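Local coordinates for protein lantibiotic dehydratase (Microbispora corallina, PDB 5EHK) that probably dehydrates serine and threonine residues of the NAI-107 lantibiotic precursor peptide in a tRNA-dependent manner, using glutamyl-tRNA as in related enzymes, at residues A[253-258]-A[263-268]. Numbering follows the deposited sequence.
Sequences LAQSVA and LPADRV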
# COMPACT_ATOMS: atom_id res chain seq x y z
N LEU A 253 -40.10 32.94 15.46
CA LEU A 253 -39.44 31.80 16.08
C LEU A 253 -39.16 32.06 17.55
O LEU A 253 -39.46 31.23 18.41
CB LEU A 253 -38.14 31.46 15.35
CG LEU A 253 -37.32 30.34 15.99
CD1 LEU A 253 -37.93 29.01 15.70
CD2 LEU A 253 -35.87 30.35 15.51
N ALA A 254 -38.57 33.22 17.84
CA ALA A 254 -38.17 33.57 19.20
C ALA A 254 -39.36 33.70 20.14
O ALA A 254 -39.23 33.45 21.35
CB ALA A 254 -37.33 34.84 19.21
N GLN A 255 -40.51 34.07 19.58
CA GLN A 255 -41.73 34.23 20.38
C GLN A 255 -42.37 32.89 20.73
O GLN A 255 -42.82 32.69 21.86
CB GLN A 255 -42.74 35.14 19.67
CG GLN A 255 -42.80 36.57 20.24
CD GLN A 255 -43.24 37.59 19.20
OE1 GLN A 255 -43.82 37.25 18.17
NE2 GLN A 255 -42.93 38.86 19.45
N SER A 256 -42.41 31.97 19.77
CA SER A 256 -42.97 30.66 20.04
C SER A 256 -42.19 29.90 21.11
O SER A 256 -42.78 29.33 22.03
CB SER A 256 -43.07 29.86 18.76
OG SER A 256 -44.03 30.47 17.92
N VAL A 257 -40.86 29.93 21.01
CA VAL A 257 -39.98 29.26 21.98
C VAL A 257 -40.14 29.85 23.38
O VAL A 257 -40.09 29.14 24.38
CB VAL A 257 -38.48 29.29 21.54
CG1 VAL A 257 -37.59 28.67 22.60
CG2 VAL A 257 -38.30 28.57 20.22
N ALA A 258 -40.34 31.16 23.44
CA ALA A 258 -40.59 31.84 24.71
C ALA A 258 -41.88 31.35 25.37
O ALA A 258 -41.94 31.21 26.59
CB ALA A 258 -40.66 33.33 24.49
N LEU A 263 -40.74 31.65 28.83
CA LEU A 263 -39.54 32.47 29.05
C LEU A 263 -39.70 33.91 28.51
O LEU A 263 -40.61 34.18 27.72
CB LEU A 263 -38.33 31.77 28.41
CG LEU A 263 -37.62 30.61 29.12
CD1 LEU A 263 -36.70 29.85 28.15
CD2 LEU A 263 -36.80 31.13 30.29
N PRO A 264 -38.84 34.83 28.99
CA PRO A 264 -38.67 36.17 28.40
C PRO A 264 -38.46 36.10 26.88
O PRO A 264 -37.47 35.52 26.43
CB PRO A 264 -37.38 36.67 29.05
CG PRO A 264 -37.19 35.85 30.29
CD PRO A 264 -38.19 34.74 30.31
N ALA A 265 -39.35 36.74 26.11
CA ALA A 265 -39.29 36.73 24.65
C ALA A 265 -38.11 37.48 24.06
O ALA A 265 -38.12 37.80 22.88
CB ALA A 265 -40.60 37.27 24.05
N ASP A 266 -37.11 37.80 24.89
CA ASP A 266 -35.90 38.48 24.43
C ASP A 266 -34.67 37.72 24.87
O ASP A 266 -33.65 37.71 24.17
CB ASP A 266 -35.82 39.93 24.95
CG ASP A 266 -34.53 40.66 24.50
OD1 ASP A 266 -33.62 40.87 25.34
OD2 ASP A 266 -34.42 41.01 23.29
N ARG A 267 -34.77 37.08 26.04
CA ARG A 267 -33.69 36.22 26.52
C ARG A 267 -33.51 35.09 25.52
O ARG A 267 -32.39 34.60 25.32
CB ARG A 267 -34.03 35.63 27.89
CG ARG A 267 -32.88 34.84 28.51
CD ARG A 267 -33.30 34.10 29.77
NE ARG A 267 -33.74 35.00 30.83
CZ ARG A 267 -34.36 34.59 31.94
NH1 ARG A 267 -34.64 33.30 32.11
NH2 ARG A 267 -34.73 35.47 32.86
N VAL A 268 -34.61 34.70 24.87
CA VAL A 268 -34.61 33.71 23.81
C VAL A 268 -33.94 34.24 22.55
O VAL A 268 -33.19 33.53 21.89
CB VAL A 268 -36.05 33.26 23.50
CG1 VAL A 268 -36.13 32.50 22.17
CG2 VAL A 268 -36.59 32.42 24.64
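Ala258 and Leu263 tie a carbonyl near the end of helix 250-260 to the chain just past that end: Leu263 N donates to Ala258 O over 2.6 Å, with an N-H...O angle of 165° and the donor in the carbonyl plane. From there 263-266 runs back beside the helix as loop leading into helix 267-278, with Val268 CA 5.8 Å from Ala254 CA. Val268 is the side chain pushed into the first helix. Its two methyls meet residues one turn apart: CG1, anti to the backbone N (chi1 165°), rests against the Ala254 backbone and sits 4.0 Å from Ala254 CB, while CG2 reaches Ala258, 4.0 Å from its CA. Val257 comes across Val268 at an oblique angle, its CB 4.0 Å from Val268 CG1. Ala258 CB lies against Ala265, 3.7 Å from Ala265 CA and 4.0 Å from Ala265 CB. The apolar contacts continue beyond Val268, with Ala254 and Leu253 touching Leu272 and Val257 meeting Val236 and Ile240 of helix 235-243. The contact thus joins successive helices through a short loop at the periphery of the chain, in the N-terminal lantibiotic dehydratase family region. One backbone bond closes the turn and no side-chain polar bond crosses it; Val268 carries most of the apolar contact, and methyls rest on backbone carbonyls as well as on each other.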